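Local coordinates for techylectin-5A (Tachypleus tridentatus, PDB 1JC9), which agglutinates bacteria and human erythrocytes in horseshoe crab innate immunity by recognising acetyl groups on their surfaces through a fibrinogen-related lectin domain, at residues I92-Y98 with I119-L125; H220-G226 with A237-R243; N230-Y236 with Y248-L252. One frame throughout, in Å; residues are numbered along the deposited sequence.

Contact 1 of 3, residues I92-Y98 with I119-L125; sequences IQRRGNY and IEKDFWL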
loop_
_atom_site.group_PDB
_atom_site.type_symbol
_atom_site.label_atom_id
_atom_site.label_comp_id
_atom_site.label_asym_id
_atom_site.label_seq_id
_atom_site.Cartn_x
_atom_site.Cartn_y
_atom_site.Cartn_z
ATOM N N ILE A 92 4.890 -3.593 0.472
ATOM C CA ILE A 92 4.367 -3.366 -0.868
ATOM C C ILE A 92 4.262 -1.890 -1.238
ATOM O O ILE A 92 4.009 -1.563 -2.397
ATOM C CB ILE A 92 2.973 -4.030 -1.060
ATOM C CG1 ILE A 92 1.935 -3.370 -0.151
ATOM C CG2 ILE A 92 3.063 -5.526 -0.771
ATOM C CD1 ILE A 92 0.514 -3.886 -0.373
ATOM N N GLN A 93 4.456 -1.004 -0.264
ATOM C CA GLN A 93 4.390 0.438 -0.514
ATOM C C GLN A 93 5.087 1.212 0.595
ATOM O O GLN A 93 5.073 0.794 1.752
ATOM C CB GLN A 93 2.931 0.918 -0.603
ATOM C CG GLN A 93 2.782 2.406 -0.983
ATOM C CD GLN A 93 2.565 3.335 0.213
ATOM O OE1 GLN A 93 2.995 3.052 1.331
ATOM N NE2 GLN A 93 1.902 4.462 -0.031
ATOM N N ARG A 94 5.704 2.334 0.236
ATOM C CA ARG A 94 6.366 3.189 1.214
ATOM C C ARG A 94 6.454 4.630 0.727
ATOM O O ARG A 94 6.706 4.883 -0.448
ATOM C CB ARG A 94 7.785 2.695 1.533
ATOM C CG ARG A 94 8.477 3.557 2.595
ATOM C CD ARG A 94 9.939 3.182 2.827
ATOM N NE ARG A 94 10.111 1.839 3.383
ATOM C CZ ARG A 94 10.742 0.849 2.756
ATOM N NH1 ARG A 94 11.262 1.049 1.550
ATOM N NH2 ARG A 94 10.859 -0.339 3.334
ATOM N N ARG A 95 6.229 5.568 1.645
ATOM C CA ARG A 95 6.324 6.997 1.363
ATOM C C ARG A 95 7.297 7.557 2.399
ATOM O O ARG A 95 7.277 7.154 3.563
ATOM C CB ARG A 95 4.967 7.700 1.515
ATOM C CG ARG A 95 3.863 7.202 0.589
ATOM C CD ARG A 95 4.292 7.200 -0.876
ATOM N NE ARG A 95 4.560 8.530 -1.423
ATOM C CZ ARG A 95 3.623 9.396 -1.807
ATOM N NH1 ARG A 95 2.330 9.094 -1.704
ATOM N NH2 ARG A 95 3.985 10.558 -2.335
ATOM N N GLY A 96 8.154 8.471 1.967
ATOM C CA GLY A 96 9.118 9.077 2.866
ATOM C C GLY A 96 9.752 10.254 2.160
ATOM O O GLY A 96 9.435 10.514 1.001
ATOM N N ASN A 97 10.632 10.976 2.843
ATOM C CA ASN A 97 11.301 12.116 2.227
ATOM C C ASN A 97 12.620 11.600 1.661
ATOM O O ASN A 97 13.651 11.667 2.324
ATOM C CB ASN A 97 11.577 13.197 3.268
ATOM C CG ASN A 97 11.888 14.541 2.640
ATOM O OD1 ASN A 97 12.531 14.612 1.591
ATOM N ND2 ASN A 97 11.440 15.616 3.282
ATOM N N TYR A 98 12.582 11.085 0.435
ATOM C CA TYR A 98 13.773 10.520 -0.189
ATOM C C TYR A 98 14.321 11.302 -1.375
ATOM O O TYR A 98 15.219 10.827 -2.064
ATOM C CB TYR A 98 13.492 9.078 -0.623
ATOM C CG TYR A 98 13.158 8.153 0.524
ATOM C CD1 TYR A 98 14.142 7.741 1.421
ATOM C CD2 TYR A 98 11.854 7.702 0.726
ATOM C CE1 TYR A 98 13.835 6.903 2.491
ATOM C CE2 TYR A 98 11.537 6.864 1.792
ATOM C CZ TYR A 98 12.530 6.469 2.668
ATOM O OH TYR A 98 12.224 5.641 3.723
ATOM N N ILE A 119 12.654 -0.143 -3.953
ATOM C CA ILE A 119 12.151 -0.842 -2.770
ATOM C C ILE A 119 12.804 -0.446 -1.444
ATOM O O ILE A 119 12.311 -0.811 -0.377
ATOM C CB ILE A 119 12.258 -2.374 -2.929
ATOM C CG1 ILE A 119 13.715 -2.778 -3.137
ATOM C CG2 ILE A 119 11.394 -2.834 -4.095
ATOM C CD1 ILE A 119 13.936 -4.263 -3.073
ATOM N N GLU A 120 13.905 0.295 -1.498
ATOM C CA GLU A 120 14.570 0.727 -0.271
ATOM C C GLU A 120 14.188 2.162 0.089
ATOM O O GLU A 120 14.546 2.663 1.154
ATOM C CB GLU A 120 16.091 0.602 -0.408
ATOM C CG GLU A 120 16.576 -0.838 -0.489
ATOM C CD GLU A 120 18.088 -0.953 -0.475
ATOM O OE1 GLU A 120 18.705 -0.570 0.540
ATOM O OE2 GLU A 120 18.660 -1.426 -1.479
ATOM N N LYS A 121 13.459 2.817 -0.807
ATOM C CA LYS A 121 13.005 4.186 -0.592
ATOM C C LYS A 121 11.495 4.214 -0.780
ATOM O O LYS A 121 10.803 3.340 -0.257
ATOM C CB LYS A 121 13.710 5.122 -1.571
ATOM C CG LYS A 121 15.212 5.159 -1.324
ATOM C CD LYS A 121 15.951 6.054 -2.298
ATOM C CE LYS A 121 17.433 6.107 -1.946
ATOM N NZ LYS A 121 18.213 6.926 -2.921
ATOM N N ASP A 122 10.972 5.198 -1.507
ATOM C CA ASP A 122 9.527 5.254 -1.728
ATOM C C ASP A 122 9.160 4.517 -3.014
ATOM O O ASP A 122 9.818 4.677 -4.043
ATOM C CB ASP A 122 9.026 6.709 -1.747
ATOM C CG ASP A 122 9.884 7.634 -2.606
ATOM O OD1 ASP A 122 11.048 7.296 -2.905
ATOM O OD2 ASP A 122 9.388 8.724 -2.964
ATOM N N PHE A 123 8.115 3.693 -2.952
ATOM C CA PHE A 123 7.720 2.906 -4.117
ATOM C C PHE A 123 6.324 2.301 -3.997
ATOM O O PHE A 123 5.679 2.384 -2.954
ATOM C CB PHE A 123 8.697 1.745 -4.303
ATOM C CG PHE A 123 8.530 0.655 -3.272
ATOM C CD1 PHE A 123 8.922 0.861 -1.949
ATOM C CD2 PHE A 123 7.912 -0.550 -3.607
ATOM C CE1 PHE A 123 8.698 -0.114 -0.974
ATOM C CE2 PHE A 123 7.681 -1.534 -2.640
ATOM C CZ PHE A 123 8.072 -1.316 -1.322
ATOM N N TRP A 124 5.887 1.691 -5.097
ATOM C CA TRP A 124 4.620 0.979 -5.194
ATOM C C TRP A 124 5.050 -0.302 -5.895
ATOM O O TRP A 124 5.563 -0.253 -7.010
ATOM C CB TRP A 124 3.605 1.729 -6.060
ATOM C CG TRP A 124 2.321 0.952 -6.239
ATOM C CD1 TRP A 124 1.923 0.265 -7.352
ATOM C CD2 TRP A 124 1.284 0.772 -5.264
ATOM N NE1 TRP A 124 0.697 -0.330 -7.130
ATOM C CE2 TRP A 124 0.285 -0.034 -5.856
ATOM C CE3 TRP A 124 1.100 1.216 -3.946
ATOM C CZ2 TRP A 124 -0.880 -0.404 -5.178
ATOM C CZ3 TRP A 124 -0.062 0.846 -3.272
ATOM C CH2 TRP A 124 -1.035 0.044 -3.892
ATOM N N LEU A 125 4.858 -1.444 -5.241
ATOM C CA LEU A 125 5.295 -2.717 -5.801
ATOM C C LEU A 125 4.744 -3.070 -7.180
ATOM O O LEU A 125 5.455 -3.649 -7.996
ATOM C CB LEU A 125 4.984 -3.854 -4.818
ATOM C CG LEU A 125 5.641 -5.202 -5.127
ATOM C CD1 LEU A 125 7.161 -5.064 -5.032
ATOM C CD2 LEU A 125 5.143 -6.255 -4.147
HETATM O O HOH W 1 7.278 9.447 -1.154
HETATM O O HOH W 2 10.826 10.977 -1.946
#
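One nitrogen of R94 grips two backbone carbonyls of the 119-125 segment: NH1 donates to I119 O at 2.9 Å and to K121 O at 3.0 Å. Both oxygens lie near the guanidinium plane, but NH1 sits on a lone pair of K121 O and above the carbonyl plane of I119. A bend at chi3 (-65°) turns the otherwise extended chain back to them, while NE forms a salt bridge with E256. Arginine suits this buried place because its planar end can serve carbonyls and a carboxylate together. The F123 ring lies beside it, with Q93 CA over one face and I119 CA over the other. The backbones form a short antiparallel ladder, in which strand 123-124 borders strand 89-95 in the main sheet of the fibrinogen-like domain; R94 and F123 form the hydrogen-bonded pair. On the other sheet face, CG of Q93 meets the edge of W124 at CE3, 3.6 Å away. Beyond the strands, K121 CB rests over the Y98 ring, 4.0 Å from its centroid, in a CH-pi contact. D122 OD2, also bound by N100, accepts from two waters; one accepts from R95 NE, whose NH1 goes on to G226 O, the other from Y98 N.

Contact 2 of 3, residues H220-G226 with A237-R243; sequences HESNLNG and ADGIEWR. With NAG (2-acetamido-2-deoxy-beta-D-glucopyranose), chain B.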
loop_
_atom_site.group_PDB
_atom_site.type_symbol
_atom_site.label_atom_id
_atom_site.label_comp_id
_atom_site.label_asym_id
_atom_site.label_seq_id
_atom_site.Cartn_x
_atom_site.Cartn_y
_atom_site.Cartn_z
ATOM N N HIS A 220 -12.531 9.196 -0.613
ATOM C CA HIS A 220 -11.659 8.442 0.288
ATOM C C HIS A 220 -11.641 8.901 1.738
ATOM O O HIS A 220 -12.137 9.975 2.082
ATOM C CB HIS A 220 -10.215 8.501 -0.221
ATOM C CG HIS A 220 -9.531 9.802 0.064
ATOM N ND1 HIS A 220 -9.166 10.188 1.337
ATOM C CD2 HIS A 220 -9.177 10.822 -0.754
ATOM C CE1 HIS A 220 -8.615 11.388 1.292
ATOM N NE2 HIS A 220 -8.610 11.796 0.035
ATOM N N GLU A 221 -11.043 8.057 2.576
ATOM C CA GLU A 221 -10.844 8.340 3.989
ATOM C C GLU A 221 -9.342 8.143 4.213
ATOM O O GLU A 221 -8.783 8.609 5.205
ATOM C CB GLU A 221 -11.660 7.399 4.876
ATOM C CG GLU A 221 -13.165 7.581 4.722
ATOM C CD GLU A 221 -13.939 7.167 5.960
ATOM O OE1 GLU A 221 -13.780 6.019 6.422
ATOM O OE2 GLU A 221 -14.712 8.002 6.474
ATOM N N SER A 222 -8.700 7.440 3.279
ATOM C CA SER A 222 -7.248 7.221 3.311
ATOM C C SER A 222 -6.752 7.468 1.885
ATOM O O SER A 222 -7.417 7.090 0.923
ATOM C CB SER A 222 -6.896 5.801 3.785
ATOM O OG SER A 222 -7.519 4.801 3.006
ATOM N N ASN A 223 -5.591 8.103 1.748
ATOM C CA ASN A 223 -5.062 8.445 0.427
ATOM C C ASN A 223 -3.536 8.381 0.450
ATOM O O ASN A 223 -2.859 9.335 0.076
ATOM C CB ASN A 223 -5.545 9.867 0.079
ATOM C CG ASN A 223 -5.301 10.250 -1.368
ATOM O OD1 ASN A 223 -5.620 9.497 -2.287
ATOM N ND2 ASN A 223 -4.758 11.442 -1.579
ATOM N N LEU A 224 -3.003 7.238 0.870
ATOM C CA LEU A 224 -1.561 7.046 0.998
ATOM C C LEU A 224 -0.698 7.250 -0.241
ATOM O O LEU A 224 0.510 7.469 -0.124
ATOM C CB LEU A 224 -1.289 5.678 1.626
ATOM C CG LEU A 224 -1.290 5.660 3.165
ATOM C CD1 LEU A 224 -2.330 6.615 3.734
ATOM C CD2 LEU A 224 -1.528 4.246 3.650
ATOM N N ASN A 225 -1.300 7.180 -1.426
ATOM C CA ASN A 225 -0.536 7.408 -2.648
ATOM C C ASN A 225 -0.739 8.841 -3.142
ATOM O O ASN A 225 -0.495 9.138 -4.312
ATOM C CB ASN A 225 -0.943 6.427 -3.750
ATOM C CG ASN A 225 -0.441 5.019 -3.489
ATOM O OD1 ASN A 225 0.542 4.819 -2.772
ATOM N ND2 ASN A 225 -1.103 4.033 -4.086
ATOM N N GLY A 226 -1.175 9.725 -2.245
ATOM C CA GLY A 226 -1.402 11.112 -2.618
ATOM C C GLY A 226 -0.129 11.943 -2.656
ATOM O O GLY A 226 0.976 11.411 -2.556
ATOM N N ALA A 237 -7.677 17.385 1.435
ATOM C CA ALA A 237 -7.438 15.949 1.341
ATOM C C ALA A 237 -6.630 15.397 0.166
ATOM O O ALA A 237 -6.812 14.239 -0.211
ATOM C CB ALA A 237 -8.784 15.235 1.401
ATOM N N ASP A 238 -5.726 16.186 -0.405
ATOM C CA ASP A 238 -4.959 15.683 -1.539
ATOM C C ASP A 238 -3.547 15.215 -1.206
ATOM O O ASP A 238 -2.749 14.954 -2.101
ATOM C CB ASP A 238 -4.941 16.720 -2.668
ATOM C CG ASP A 238 -4.443 18.076 -2.219
ATOM O OD1 ASP A 238 -4.370 18.322 -0.996
ATOM O OD2 ASP A 238 -4.134 18.903 -3.102
ATOM N N GLY A 239 -3.249 15.104 0.086
ATOM C CA GLY A 239 -1.944 14.628 0.520
ATOM C C GLY A 239 -2.079 13.200 1.040
ATOM O O GLY A 239 -3.102 12.560 0.788
ATOM N N ILE A 240 -1.061 12.707 1.752
ATOM C CA ILE A 240 -1.063 11.349 2.323
ATOM C C ILE A 240 -1.956 11.364 3.566
ATOM O O ILE A 240 -1.465 11.501 4.685
ATOM C CB ILE A 240 0.367 10.916 2.771
ATOM C CG1 ILE A 240 1.385 11.173 1.654
ATOM C CG2 ILE A 240 0.374 9.442 3.173
ATOM C CD1 ILE A 240 1.037 10.538 0.358
ATOM N N GLU A 241 -3.259 11.199 3.371
ATOM C CA GLU A 241 -4.211 11.261 4.477
ATOM C C GLU A 241 -4.686 9.945 5.086
ATOM O O GLU A 241 -4.791 8.917 4.412
ATOM C CB GLU A 241 -5.469 12.021 4.035
ATOM C CG GLU A 241 -5.255 13.229 3.116
ATOM C CD GLU A 241 -4.652 14.424 3.830
ATOM O OE1 GLU A 241 -5.011 14.662 5.008
ATOM O OE2 GLU A 241 -3.832 15.135 3.203
ATOM N N TRP A 242 -4.982 10.004 6.378
ATOM C CA TRP A 242 -5.550 8.881 7.109
ATOM C C TRP A 242 -6.519 9.612 8.027
ATOM O O TRP A 242 -6.195 9.992 9.151
ATOM C CB TRP A 242 -4.497 8.109 7.903
ATOM C CG TRP A 242 -5.056 6.830 8.471
ATOM C CD1 TRP A 242 -5.685 6.671 9.675
ATOM C CD2 TRP A 242 -5.093 5.547 7.829
ATOM N NE1 TRP A 242 -6.110 5.370 9.822
ATOM C CE2 TRP A 242 -5.761 4.660 8.703
ATOM C CE3 TRP A 242 -4.628 5.062 6.597
ATOM C CZ2 TRP A 242 -5.977 3.308 8.385
ATOM C CZ3 TRP A 242 -4.843 3.721 6.281
ATOM C CH2 TRP A 242 -5.512 2.859 7.174
ATOM N N ARG A 243 -7.712 9.837 7.494
ATOM C CA ARG A 243 -8.766 10.575 8.171
ATOM C C ARG A 243 -8.994 10.335 9.658
ATOM O O ARG A 243 -9.043 11.288 10.437
ATOM C CB ARG A 243 -10.087 10.370 7.433
ATOM C CG ARG A 243 -11.225 11.203 7.998
ATOM C CD ARG A 243 -12.537 10.845 7.347
ATOM N NE ARG A 243 -13.639 11.624 7.896
ATOM C CZ ARG A 243 -14.880 11.600 7.421
ATOM N NH1 ARG A 243 -15.182 10.831 6.378
ATOM N NH2 ARG A 243 -15.820 12.346 7.987
HETATM C C1 NAG B . -16.020 12.523 2.491
HETATM C C2 NAG B . -15.567 13.125 1.079
HETATM C C3 NAG B . -16.514 14.339 0.737
HETATM C C4 NAG B . -17.905 13.761 0.613
HETATM C C5 NAG B . -18.299 13.117 1.991
HETATM C C6 NAG B . -19.691 12.479 1.942
HETATM C C7 NAG B . -13.250 12.897 0.435
HETATM C C8 NAG B . -11.809 13.304 0.472
HETATM N N2 NAG B . -14.178 13.597 1.182
HETATM O O1 NAG B . -15.210 11.383 2.917
HETATM O O3 NAG B . -16.166 14.918 -0.520
HETATM O O4 NAG B . -18.857 14.834 0.280
HETATM O O5 NAG B . -17.387 12.052 2.402
HETATM O O6 NAG B . -19.859 11.944 3.292
HETATM O O7 NAG B . -13.559 11.918 -0.287
#
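H220 and A237 meet beside the acetyl group of the bound sugar. NE2 of H220 donates to A237 O at 3.0 Å, in the ring plane and on a carbonyl lone pair, and this bond helps fix the rotation of the imidazole. The sugar methyl C8 then lies over one ring face, 3.6 Å above its plane, while N223 CB backs the opposite face. A237 CB approaches NAG C8 to 3.7 Å; a small apolar side chain suits a place beside a methyl group. The backbone N of H220 donates to NAG O7 at 2.9 Å in a nearly straight bond (166°).

At the flank, the carboxylate of E221 stands almost perpendicular to the guanidinium of R243, its OE2 making a salt bridge to NH1 at 2.9 Å. The extended arginine chain carries its charge to the sugar's side.

One shell further out, N223 ties the two loops together. Its backbone N donates to E241 O, and its ND2, which also binds Y210 O, donates to G239 O at 3.1 Å, while OD1 is bonded to Y216 OH. With CG anti to the backbone N (chi1 -169°), the amide reaches G239 while CB stays against the H220 ring. Deeper still, L224 CD1 packs on I240 CG2 and at the edge of W242, joining the loops to the apolar interior. Together these loops form a wall of the acetyl-recognising pocket of this fibrinogen-related lectin.

Contact 3 of 3, residues N230-Y236 with Y248-L252; sequences NGEHNSY and YHYSL. With NAG (2-acetamido-2-deoxy-beta-D-glucopyranose), chain B.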
loop_
_atom_site.group_PDB
_atom_site.type_symbol
_atom_site.label_atom_id
_atom_site.label_comp_id
_atom_site.label_asym_id
_atom_site.label_seq_id
_atom_site.Cartn_x
_atom_site.Cartn_y
_atom_site.Cartn_z
ATOM N N ASN A 230 3.982 16.781 3.232
ATOM C CA ASN A 230 4.726 16.849 4.484
ATOM C C ASN A 230 4.134 17.713 5.597
ATOM O O ASN A 230 4.614 18.814 5.855
ATOM C CB ASN A 230 6.152 17.315 4.165
ATOM C CG ASN A 230 7.077 17.233 5.357
ATOM O OD1 ASN A 230 6.942 16.352 6.205
ATOM N ND2 ASN A 230 8.042 18.144 5.419
ATOM N N GLY A 231 3.103 17.205 6.264
ATOM C CA GLY A 231 2.497 17.945 7.354
ATOM C C GLY A 231 1.174 18.607 7.024
ATOM O O GLY A 231 0.475 18.202 6.093
ATOM N N GLU A 232 0.834 19.633 7.801
ATOM C CA GLU A 232 -0.408 20.376 7.611
ATOM C C GLU A 232 -0.440 21.070 6.253
ATOM O O GLU A 232 0.591 21.521 5.753
ATOM C CB GLU A 232 -0.571 21.427 8.716
ATOM C CG GLU A 232 -0.665 20.852 10.120
ATOM C CD GLU A 232 0.681 20.753 10.818
ATOM O OE1 GLU A 232 1.651 20.244 10.209
ATOM O OE2 GLU A 232 0.768 21.181 11.990
ATOM N N HIS A 233 -1.625 21.140 5.652
ATOM C CA HIS A 233 -1.783 21.797 4.360
ATOM C C HIS A 233 -3.207 22.308 4.178
ATOM O O HIS A 233 -4.175 21.678 4.614
ATOM C CB HIS A 233 -1.390 20.843 3.220
ATOM C CG HIS A 233 -2.252 19.624 3.116
ATOM N ND1 HIS A 233 -3.445 19.610 2.426
ATOM C CD2 HIS A 233 -2.101 18.379 3.628
ATOM C CE1 HIS A 233 -3.991 18.410 2.516
ATOM N NE2 HIS A 233 -3.196 17.644 3.240
ATOM N N ASN A 234 -3.327 23.466 3.538
ATOM C CA ASN A 234 -4.624 24.088 3.312
ATOM C C ASN A 234 -5.467 23.402 2.254
ATOM O O ASN A 234 -6.689 23.393 2.358
ATOM C CB ASN A 234 -4.433 25.562 2.954
ATOM C CG ASN A 234 -4.036 26.401 4.154
ATOM O OD1 ASN A 234 -3.602 27.542 4.008
ATOM N ND2 ASN A 234 -4.192 25.840 5.349
ATOM N N SER A 235 -4.823 22.841 1.235
ATOM C CA SER A 235 -5.554 22.142 0.183
ATOM C C SER A 235 -6.370 21.040 0.845
ATOM O O SER A 235 -6.025 20.570 1.933
ATOM C CB SER A 235 -4.594 21.551 -0.855
ATOM O OG SER A 235 -3.629 20.709 -0.250
ATOM N N TYR A 236 -7.445 20.624 0.187
ATOM C CA TYR A 236 -8.323 19.610 0.752
ATOM C C TYR A 236 -8.040 18.147 0.408
ATOM O O TYR A 236 -8.147 17.732 -0.743
ATOM C CB TYR A 236 -9.776 19.932 0.387
ATOM C CG TYR A 236 -10.783 18.939 0.922
ATOM C CD1 TYR A 236 -11.024 18.826 2.288
ATOM C CD2 TYR A 236 -11.489 18.102 0.058
ATOM C CE1 TYR A 236 -11.946 17.900 2.786
ATOM C CE2 TYR A 236 -12.413 17.173 0.544
ATOM C CZ TYR A 236 -12.634 17.078 1.908
ATOM O OH TYR A 236 -13.543 16.160 2.392
ATOM N N TYR A 248 -8.312 15.557 7.237
ATOM C CA TYR A 248 -8.075 15.735 5.805
ATOM C C TYR A 248 -7.073 16.833 5.445
ATOM O O TYR A 248 -6.913 17.159 4.268
ATOM C CB TYR A 248 -9.389 16.027 5.082
ATOM C CG TYR A 248 -10.274 14.822 4.863
ATOM C CD1 TYR A 248 -9.768 13.659 4.279
ATOM C CD2 TYR A 248 -11.635 14.866 5.176
ATOM C CE1 TYR A 248 -10.589 12.578 4.006
ATOM C CE2 TYR A 248 -12.467 13.789 4.905
ATOM C CZ TYR A 248 -11.936 12.647 4.315
ATOM O OH TYR A 248 -12.754 11.590 4.007
ATOM N N HIS A 249 -6.398 17.401 6.441
ATOM C CA HIS A 249 -5.433 18.466 6.176
ATOM C C HIS A 249 -4.051 18.184 6.752
ATOM O O HIS A 249 -3.348 19.102 7.180
ATOM C CB HIS A 249 -5.962 19.795 6.727
ATOM C CG HIS A 249 -7.089 20.372 5.929
ATOM N ND1 HIS A 249 -6.887 21.142 4.803
ATOM C CD2 HIS A 249 -8.433 20.270 6.078
ATOM C CE1 HIS A 249 -8.056 21.491 4.294
ATOM N NE2 HIS A 249 -9.010 20.974 5.049
ATOM N N TYR A 250 -3.659 16.913 6.753
ATOM C CA TYR A 250 -2.359 16.525 7.283
ATOM C C TYR A 250 -1.788 15.366 6.466
ATOM O O TYR A 250 -2.309 14.244 6.493
ATOM C CB TYR A 250 -2.495 16.126 8.758
ATOM C CG TYR A 250 -1.176 16.019 9.494
ATOM C CD1 TYR A 250 -0.332 14.928 9.301
ATOM C CD2 TYR A 250 -0.762 17.027 10.368
ATOM C CE1 TYR A 250 0.892 14.842 9.957
ATOM C CE2 TYR A 250 0.462 16.953 11.029
ATOM C CZ TYR A 250 1.285 15.858 10.819
ATOM O OH TYR A 250 2.504 15.788 11.457
ATOM N N SER A 251 -0.714 15.654 5.738
ATOM C CA SER A 251 -0.048 14.669 4.898
ATOM C C SER A 251 1.058 13.992 5.706
ATOM O O SER A 251 2.101 14.600 5.975
ATOM C CB SER A 251 0.545 15.365 3.666
ATOM O OG SER A 251 1.128 14.440 2.766
ATOM N N LEU A 252 0.826 12.735 6.091
ATOM C CA LEU A 252 1.802 11.985 6.882
ATOM C C LEU A 252 3.162 11.935 6.184
ATOM O O LEU A 252 3.255 11.674 4.983
ATOM C CB LEU A 252 1.276 10.567 7.161
ATOM C CG LEU A 252 -0.011 10.506 7.999
ATOM C CD1 LEU A 252 -0.634 9.128 7.907
ATOM C CD2 LEU A 252 0.293 10.863 9.450
HETATM C C1 NAG B . -16.020 12.523 2.491
HETATM C C2 NAG B . -15.567 13.125 1.079
HETATM C C3 NAG B . -16.514 14.339 0.737
HETATM C C4 NAG B . -17.905 13.761 0.613
HETATM C C5 NAG B . -18.299 13.117 1.991
HETATM C C6 NAG B . -19.691 12.479 1.942
HETATM C C7 NAG B . -13.250 12.897 0.435
HETATM C C8 NAG B . -11.809 13.304 0.472
HETATM N N2 NAG B . -14.178 13.597 1.182
HETATM O O1 NAG B . -15.210 11.383 2.917
HETATM O O3 NAG B . -16.166 14.918 -0.520
HETATM O O4 NAG B . -18.857 14.834 0.280
HETATM O O5 NAG B . -17.387 12.052 2.402
HETATM O O6 NAG B . -19.859 11.944 3.292
HETATM O O7 NAG B . -13.559 11.918 -0.287
HETATM O O HOH W 3 3.763 13.771 3.272
#
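H249 can be followed outward from CB, which lies 3.3 Å from H233 O. CG stands beside its own backbone N, anti to the carbonyl carbon (chi1 -73°), a setting that carries the ring across to the loop of residues 233-236. ND1 donates to H233 O at 2.8 Å, with that oxygen in the ring plane and ND1 in the carbonyl plane. CE1 comes next, 3.0 Å from N234 O, and NE2 at the tip meets Y236 CD1 at 4.0 Å, the two side chains crossing at about a right angle. Histidine fits here because a flat ring with a donor on its rim can slot among several backbone carbonyls.

H249 CA lies over the imidazole face of H233, whose NE2 is bonded to E241. From here the backbones pass into a short antiparallel ladder, where strand 231-232 pairs with strand 250-261 at the margin of the fibrinogen-like domain's sheet. G231 N donates to S251 O and S251 N to G231 O, both at 2.8 Å. Glycine suits position 231, where phi is 104° and a CB would be jammed against the preceding carbonyl O, and its CA sits over the centre of the Y250 ring in a CH-pi contact.

At the other end, the edge of Y236 points toward the face of Y248 in an offset edge-to-face pair, centroids 5.4 Å apart. Both phenols reach the sugar: Y236 OH accepts from NAG N2 at 2.9 Å, while Y248 OH, also bonded to H220 O, accepts from NAG O1 at 2.7 Å. C8 of the acetyl group lies over a face of Y248.

How the contacts relate
From the N terminus, contact 1 comes first: it closes the loop between 92-98 and 119-125, holding strand 123-124 against strand 89-95 before the other contacts open. Contacts 2 and 3 follow and cross, since their segments alternate as 220-226, 230-236, 237-243 and 248-252. Contact 2 joins two irregular loops, and contact 3 ties strand 231-232 to strand 250-261. These two are joined directly at the H220-Y248 and E241-H233 pairs, and both reach the sugar. Contact 1 meets contact 2 where R95 NH1 probably bonds L224 O and G226 O. Strands 89-95 and 250-261, neighbours in one sheet, link contacts 1 and 3.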